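Local coordinates for protein replicative DNA helicase (Nostoc punctiforme, PDB 4O1R) that contains an intein, the segment described here, which probably excises itself from the helicase precursor by protein splicing and joins the flanking sequences, at residues A[46-57]-A[121-130]; A[5-14]-A[22-33]. All blocks are in the same frame, centred on the assembly; numbering follows the deposited sequence. Where two conformers were deposited one is given.

Contact 1 of 2, residues A[46-57]-A[121-130]; sequences AIVSNAFSTGIK and EVFDLTVPGL
Phe52 and Asp124 stand next to each other on one face of an antiparallel strand pair, part of the curled all-beta HINT fold of inteins, and their side chains point the same way. The Phe52 ring and the Asp124 carboxylate are turned 70° apart, with ring atom CZ 3.7 Å from Asp124 CB, while Asp124 O sits 3.6 Å above one ring face, offset toward the rim. At the ring's edge Thr126, in one of its two conformers, crosses at about a right angle, its methyl CG2 near Phe52 CE1. With chi1 of 51°, Phe52 CG is wedged between its own N and carbonyl carbon, which tips the ring over the partner strand. The two strands are joined here by the reciprocal bonds of the Phe52–Asp124 hydrogen-bonded pair.

The other face carries Ala51 against Leu125, where Ala51 CB and Leu125 CD2 approach to a tight 3.5 Å. Val48 lies aslant Leu125 and Val127, and Leu125 and Val127 also touch Phe133 of strand 132-135. Beside Val127, Ala46 adds its methyl.

Polar links hold both ends. Near the corner at Ile56, the extended Glu121 chain brings OE2 to Ser53 OG, which donates to its anti lone pair at 2.6 Å; Ser53 OG in turn accepts from Gly55 N, forming an ST turn. At the other end a water joins Ile47 O to Gly129 N, and in the same Thr126 conformer Ser49 OG and Thr126 OG1 share a hydrogen bond in which either could donate.

Contact 2 of 2, residues A[5-14]-A[22-33]; sequences LAGDSLVTLV and IKELVGKSGFAV
Ile22 N donates to Ser9 O at 2.8 Å, and the next amide, Lys23 N, reaches Gly7 O at 3.1 Å. The two bonds approach their acceptors differently: the first runs nearly in line with the carbonyl (C=O...N angle 167°), whereas the second lies in the carbonyl plane, on a lone pair of Gly7 O. Consecutive amides of 22-23 thus grip the type I turn from Ala6 to Ser9. Within that turn, Ser9 N and Ser9 OG both donate to Ala6 O from the same face of its plane, the hydroxyl at 2.7 Å, which fixes the rotation of the serine side chain. A third bond across the contact, Val14 N to Ala32 O at 3.1 Å, closes the far end, its donor standing above the carbonyl plane.

In the HINT fold, this contact sets the N-terminal part of the intein against the loop and strand that follow the small hairpin of 10-12 and 19-21. Ile22 is central to the packing at the turn. Its CG2, held between the backbone N and carbonyl carbon, comes 3.3 Å from Ala6 O, while CG1 extends opposite the backbone N (chi1 -172°) and carries CD1 toward Leu5. Phe123 and Leu125 of strand 106-126 also touch Ile22.

Farther along, Val11 and Val33 meet at a slant through their CG1 methyls. Leu13 bends back to the other segment through CD2, which approaches the Phe31 ring obliquely and also faces Leu25. Next to the Val14–Ala32 bond, Val14 CG2 lies 4.0 Å from Ala32 CB and 3.5 Å from Val33 O.

How the contacts relate
From the N terminus, segment 5-14 leads into the hairpin formed by strands 10-12 and 19-21, and the chain returns as 22-33, so contact 2 closes a short loop. Strand 31-37 then passes into strand 42-55, where contact 1 begins; its loop, running through strands 57-64, 69-72, 77-80, 83-86 and 95-99, closes on the last part of strand 106-126. The two closures follow one another in series, neither nested nor crossed. They nevertheless meet in space: Val48 probably bonds through its backbone to Gly30 and Phe31, and Ala51 packs against Leu25. Both reach one curled antiparallel sheet, in which 42-55 pairs with 31-37 and 106-126, and 106-126 also with 5-6.

Contact 1 of 2, residues A[46-57]-A[121-130]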
# COMPACT_ATOMS: atom_id res chain seq x y z
N ALA A 46 -4.39 -10.20 7.73
CA ALA A 46 -3.70 -10.96 6.69
C ALA A 46 -2.25 -11.24 7.07
O ALA A 46 -1.51 -10.33 7.45
CB ALA A 46 -3.75 -10.20 5.37
N ILE A 47 -1.84 -12.49 6.92
CA ILE A 47 -0.48 -12.91 7.26
C ILE A 47 0.54 -12.53 6.18
O ILE A 47 0.32 -12.73 4.98
CB ILE A 47 -0.40 -14.43 7.57
CG1 ILE A 47 -1.24 -14.75 8.81
CG2 ILE A 47 1.06 -14.90 7.74
CD1 ILE A 47 -0.77 -14.12 10.11
N VAL A 48 1.66 -11.97 6.63
CA VAL A 48 2.78 -11.65 5.77
C VAL A 48 3.80 -12.78 5.84
O VAL A 48 4.24 -13.15 6.93
CB VAL A 48 3.44 -10.32 6.23
CG1 VAL A 48 4.72 -10.04 5.45
CG2 VAL A 48 2.45 -9.17 6.10
N SER A 49 4.16 -13.33 4.68
CA SER A 49 5.11 -14.44 4.61
C SER A 49 6.56 -14.03 4.34
O SER A 49 7.48 -14.83 4.53
CB SER A 49 4.67 -15.42 3.52
OG SER A 49 4.64 -14.78 2.26
N ASN A 50 6.76 -12.81 3.85
CA ASN A 50 8.09 -12.35 3.47
C ASN A 50 8.08 -10.83 3.43
O ASN A 50 7.09 -10.23 3.02
CB ASN A 50 8.47 -12.89 2.07
CG ASN A 50 9.97 -12.91 1.82
OD1 ASN A 50 10.78 -12.84 2.75
ND2 ASN A 50 10.35 -13.03 0.55
N ALA A 51 9.19 -10.22 3.85
CA ALA A 51 9.39 -8.76 3.77
C ALA A 51 10.81 -8.54 3.30
O ALA A 51 11.73 -9.12 3.87
CB ALA A 51 9.16 -8.11 5.13
N PHE A 52 10.99 -7.73 2.26
CA PHE A 52 12.27 -7.71 1.55
C PHE A 52 12.50 -6.41 0.80
O PHE A 52 11.55 -5.72 0.42
CB PHE A 52 12.33 -8.90 0.57
CG PHE A 52 11.13 -8.99 -0.33
CD1 PHE A 52 9.98 -9.68 0.07
CD2 PHE A 52 11.14 -8.37 -1.58
CE1 PHE A 52 8.87 -9.74 -0.75
CE2 PHE A 52 10.03 -8.43 -2.42
CZ PHE A 52 8.89 -9.12 -2.00
N SER A 53 13.77 -6.12 0.57
CA SER A 53 14.21 -5.05 -0.31
C SER A 53 14.24 -5.54 -1.74
O SER A 53 14.63 -6.69 -2.01
CB SER A 53 15.63 -4.65 0.09
OG SER A 53 16.21 -3.80 -0.88
N THR A 54 13.84 -4.69 -2.67
CA THR A 54 14.00 -5.03 -4.08
C THR A 54 15.07 -4.17 -4.77
O THR A 54 15.20 -4.21 -5.99
CB THR A 54 12.69 -4.96 -4.87
OG1 THR A 54 12.20 -3.62 -4.84
CG2 THR A 54 11.63 -5.89 -4.30
N GLY A 55 15.84 -3.42 -3.98
CA GLY A 55 16.91 -2.59 -4.54
C GLY A 55 16.53 -1.12 -4.54
O GLY A 55 15.58 -0.72 -3.86
N ILE A 56 17.29 -0.32 -5.29
CA ILE A 56 17.06 1.10 -5.40
C ILE A 56 16.30 1.37 -6.68
O ILE A 56 16.73 0.94 -7.76
CB ILE A 56 18.40 1.85 -5.39
CG1 ILE A 56 19.06 1.73 -4.01
CG2 ILE A 56 18.19 3.33 -5.77
CD1 ILE A 56 20.53 2.13 -3.97
N LYS A 57 15.14 2.03 -6.56
CA LYS A 57 14.25 2.25 -7.70
C LYS A 57 13.66 3.65 -7.65
O LYS A 57 13.63 4.27 -6.58
CB LYS A 57 13.13 1.20 -7.70
CG LYS A 57 13.70 -0.18 -8.04
CD LYS A 57 12.65 -1.26 -8.11
CE LYS A 57 13.27 -2.63 -7.90
NZ LYS A 57 14.18 -3.01 -9.01
N GLU A 121 16.11 3.10 -1.83
CA GLU A 121 15.84 1.68 -1.61
C GLU A 121 14.34 1.47 -1.37
O GLU A 121 13.68 2.27 -0.70
CB GLU A 121 16.66 1.13 -0.44
CG GLU A 121 16.58 -0.38 -0.36
CD GLU A 121 17.47 -0.98 0.70
OE1 GLU A 121 17.99 -0.24 1.56
OE2 GLU A 121 17.63 -2.21 0.66
N VAL A 122 13.79 0.41 -1.96
CA VAL A 122 12.36 0.14 -1.86
C VAL A 122 12.11 -1.29 -1.39
O VAL A 122 12.98 -2.16 -1.52
CB VAL A 122 11.60 0.46 -3.18
CG1 VAL A 122 11.63 1.94 -3.46
CG2 VAL A 122 12.19 -0.32 -4.34
N PHE A 123 10.92 -1.51 -0.82
CA PHE A 123 10.61 -2.71 -0.05
C PHE A 123 9.22 -3.19 -0.36
O PHE A 123 8.34 -2.42 -0.75
CB PHE A 123 10.70 -2.39 1.45
CG PHE A 123 12.05 -1.87 1.87
CD1 PHE A 123 12.35 -0.51 1.75
CD2 PHE A 123 13.02 -2.73 2.37
CE1 PHE A 123 13.61 -0.02 2.12
CE2 PHE A 123 14.27 -2.25 2.74
CZ PHE A 123 14.56 -0.89 2.62
N ASP A 124 9.00 -4.48 -0.12
CA ASP A 124 7.69 -5.06 -0.35
C ASP A 124 7.43 -6.16 0.66
O ASP A 124 8.35 -6.66 1.32
CB ASP A 124 7.62 -5.61 -1.79
CG ASP A 124 6.20 -5.92 -2.26
OD1 ASP A 124 5.22 -5.36 -1.71
OD2 ASP A 124 6.06 -6.73 -3.21
N LEU A 125 6.15 -6.51 0.77
CA LEU A 125 5.66 -7.61 1.59
C LEU A 125 4.94 -8.59 0.71
O LEU A 125 4.22 -8.19 -0.20
CB LEU A 125 4.66 -7.12 2.63
CG LEU A 125 5.05 -5.97 3.56
CD1 LEU A 125 3.93 -5.67 4.55
CD2 LEU A 125 6.33 -6.31 4.29
N THR A 126 5.10 -9.87 1.00
CA THR A 126 4.28 -10.90 0.35
C THR A 126 3.16 -11.30 1.29
O THR A 126 3.40 -11.66 2.45
CB THR A 126 5.12 -12.13 0.00
OG1 THR A 126 5.65 -12.71 1.20
CG2 THR A 126 6.25 -11.75 -0.90
N VAL A 127 1.93 -11.20 0.77
CA VAL A 127 0.72 -11.55 1.51
C VAL A 127 0.03 -12.67 0.70
O VAL A 127 -0.75 -12.40 -0.21
CB VAL A 127 -0.20 -10.31 1.68
CG1 VAL A 127 -1.47 -10.66 2.44
CG2 VAL A 127 0.56 -9.17 2.39
N PRO A 128 0.34 -13.94 1.03
CA PRO A 128 -0.09 -15.02 0.13
C PRO A 128 -1.59 -15.23 0.03
O PRO A 128 -2.05 -15.83 -0.94
CB PRO A 128 0.60 -16.26 0.69
CG PRO A 128 0.99 -15.92 2.07
CD PRO A 128 1.21 -14.43 2.11
N GLY A 129 -2.37 -14.76 1.00
CA GLY A 129 -3.82 -14.95 0.90
C GLY A 129 -4.46 -13.95 -0.05
O GLY A 129 -4.89 -14.29 -1.15
N LEU A 130 -4.51 -12.71 0.40
CA LEU A 130 -5.24 -11.64 -0.27
C LEU A 130 -4.41 -10.82 -1.27
O LEU A 130 -4.98 -10.06 -2.06
CB LEU A 130 -5.87 -10.73 0.80
CG LEU A 130 -6.95 -11.39 1.67
CD1 LEU A 130 -7.32 -10.51 2.84
CD2 LEU A 130 -8.19 -11.71 0.84
O HOH W 1 -1.72 -14.05 3.81

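Contact 2 of 2, residues A[5-14]-A[22-33]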
# COMPACT_ATOMS: atom_id res chain seq x y z
N LEU A 5 7.72 -0.08 -2.25
CA LEU A 5 7.40 1.13 -1.49
C LEU A 5 8.61 1.71 -0.82
O LEU A 5 9.55 1.00 -0.47
CB LEU A 5 6.38 0.81 -0.39
CG LEU A 5 5.02 0.28 -0.84
CD1 LEU A 5 4.24 -0.13 0.40
CD2 LEU A 5 4.26 1.36 -1.62
N ALA A 6 8.56 3.01 -0.56
CA ALA A 6 9.60 3.65 0.25
C ALA A 6 9.69 2.96 1.62
O ALA A 6 8.68 2.50 2.17
CB ALA A 6 9.32 5.13 0.43
N GLY A 7 10.90 2.91 2.17
CA GLY A 7 11.14 2.23 3.45
C GLY A 7 10.40 2.79 4.65
O GLY A 7 10.15 2.05 5.61
N ASP A 8 10.03 4.07 4.59
CA ASP A 8 9.32 4.70 5.69
C ASP A 8 7.81 4.50 5.62
O ASP A 8 7.08 4.96 6.50
CB ASP A 8 9.67 6.19 5.86
CG ASP A 8 9.38 7.02 4.64
OD1 ASP A 8 9.20 6.46 3.54
OD2 ASP A 8 9.36 8.27 4.78
N SER A 9 7.34 3.81 4.59
CA SER A 9 5.91 3.49 4.47
C SER A 9 5.45 2.69 5.69
O SER A 9 6.09 1.71 6.05
CB SER A 9 5.63 2.68 3.21
OG SER A 9 6.10 3.35 2.04
N LEU A 10 4.35 3.10 6.31
CA LEU A 10 3.91 2.48 7.56
C LEU A 10 2.90 1.38 7.34
O LEU A 10 1.89 1.58 6.66
CB LEU A 10 3.30 3.54 8.47
CG LEU A 10 4.22 4.65 8.94
CD1 LEU A 10 3.44 5.69 9.72
CD2 LEU A 10 5.34 4.08 9.79
N VAL A 11 3.16 0.22 7.93
CA VAL A 11 2.17 -0.85 7.97
C VAL A 11 1.75 -1.07 9.42
O VAL A 11 2.55 -0.88 10.34
CB VAL A 11 2.87 -2.12 7.42
CG1 VAL A 11 1.90 -3.24 7.27
CG2 VAL A 11 3.58 -1.81 6.08
N THR A 12 0.51 -1.48 9.64
CA THR A 12 0.01 -1.68 11.00
C THR A 12 0.03 -3.14 11.39
O THR A 12 -0.59 -3.98 10.73
CB THR A 12 -1.43 -1.14 11.16
OG1 THR A 12 -1.42 0.25 10.83
CG2 THR A 12 -1.94 -1.32 12.60
N LEU A 13 0.75 -3.45 12.47
CA LEU A 13 0.73 -4.79 13.05
C LEU A 13 -0.61 -4.93 13.77
O LEU A 13 -0.95 -4.12 14.65
CB LEU A 13 1.91 -5.00 14.00
CG LEU A 13 3.29 -4.78 13.36
CD1 LEU A 13 4.37 -4.95 14.41
CD2 LEU A 13 3.55 -5.72 12.19
N VAL A 14 -1.40 -5.93 13.40
CA VAL A 14 -2.79 -6.00 13.83
C VAL A 14 -3.00 -5.99 15.35
O VAL A 14 -3.79 -5.20 15.87
CB VAL A 14 -3.54 -7.20 13.17
CG1 VAL A 14 -4.88 -7.42 13.84
CG2 VAL A 14 -3.72 -6.97 11.68
N ILE A 22 8.06 -0.16 6.84
CA ILE A 22 8.23 -1.43 6.18
C ILE A 22 9.71 -1.89 6.18
O ILE A 22 10.00 -3.09 6.28
CB ILE A 22 7.62 -1.37 4.75
CG1 ILE A 22 7.60 -2.75 4.10
CG2 ILE A 22 8.32 -0.32 3.89
CD1 ILE A 22 6.82 -2.79 2.79
N LYS A 23 10.64 -0.94 6.10
CA LYS A 23 12.06 -1.30 6.11
C LYS A 23 12.43 -2.10 7.37
O LYS A 23 13.31 -2.96 7.33
CB LYS A 23 12.97 -0.07 5.95
CG LYS A 23 14.44 -0.42 6.04
CD LYS A 23 15.34 0.78 6.04
CE LYS A 23 16.79 0.31 6.08
NZ LYS A 23 17.74 1.44 5.93
N GLU A 24 11.75 -1.83 8.48
CA GLU A 24 12.06 -2.50 9.75
C GLU A 24 11.55 -3.93 9.82
O GLU A 24 11.92 -4.70 10.72
CB GLU A 24 11.55 -1.66 10.93
CG GLU A 24 12.27 -0.32 11.05
CD GLU A 24 11.76 0.56 12.18
OE1 GLU A 24 10.98 0.08 13.02
OE2 GLU A 24 12.15 1.75 12.23
N LEU A 25 10.71 -4.32 8.86
CA LEU A 25 10.13 -5.67 8.86
C LEU A 25 10.92 -6.67 8.03
O LEU A 25 10.58 -7.85 8.01
CB LEU A 25 8.68 -5.63 8.38
CG LEU A 25 7.76 -4.88 9.34
CD1 LEU A 25 6.44 -4.61 8.65
CD2 LEU A 25 7.56 -5.67 10.63
N VAL A 26 11.96 -6.20 7.33
CA VAL A 26 12.74 -7.10 6.46
C VAL A 26 13.22 -8.32 7.25
O VAL A 26 13.78 -8.18 8.33
CB VAL A 26 13.91 -6.37 5.74
CG1 VAL A 26 14.85 -7.36 5.07
CG2 VAL A 26 13.36 -5.39 4.72
N GLY A 27 12.94 -9.50 6.70
CA GLY A 27 13.38 -10.74 7.32
C GLY A 27 12.39 -11.34 8.30
O GLY A 27 12.57 -12.48 8.74
N LYS A 28 11.35 -10.58 8.65
CA LYS A 28 10.31 -11.08 9.55
C LYS A 28 9.22 -11.78 8.75
O LYS A 28 9.06 -11.54 7.55
CB LYS A 28 9.69 -9.93 10.37
CG LYS A 28 10.68 -9.01 11.12
CD LYS A 28 11.59 -9.75 12.08
CE LYS A 28 12.29 -8.78 13.02
NZ LYS A 28 13.26 -9.46 13.92
N SER A 29 8.47 -12.66 9.41
CA SER A 29 7.38 -13.37 8.73
C SER A 29 6.40 -13.93 9.74
O SER A 29 6.70 -13.99 10.93
CB SER A 29 7.94 -14.51 7.86
OG SER A 29 8.58 -15.48 8.66
N GLY A 30 5.23 -14.34 9.25
CA GLY A 30 4.24 -14.98 10.10
C GLY A 30 3.51 -14.01 11.01
O GLY A 30 3.03 -14.39 12.08
N PHE A 31 3.43 -12.76 10.59
CA PHE A 31 2.73 -11.74 11.36
C PHE A 31 1.62 -11.13 10.53
O PHE A 31 1.67 -11.18 9.31
CB PHE A 31 3.70 -10.65 11.84
CG PHE A 31 4.37 -9.91 10.72
CD1 PHE A 31 3.81 -8.74 10.21
CD2 PHE A 31 5.56 -10.38 10.17
CE1 PHE A 31 4.41 -8.05 9.17
CE2 PHE A 31 6.18 -9.70 9.13
CZ PHE A 31 5.60 -8.53 8.62
N ALA A 32 0.64 -10.54 11.20
CA ALA A 32 -0.55 -10.01 10.53
C ALA A 32 -0.56 -8.50 10.37
O ALA A 32 -0.17 -7.75 11.28
CB ALA A 32 -1.80 -10.46 11.25
N VAL A 33 -1.02 -8.09 9.19
CA VAL A 33 -1.28 -6.69 8.85
C VAL A 33 -2.73 -6.59 8.36
O VAL A 33 -3.43 -7.60 8.30
CB VAL A 33 -0.27 -6.15 7.80
CG1 VAL A 33 1.16 -6.32 8.32
CG2 VAL A 33 -0.42 -6.87 6.46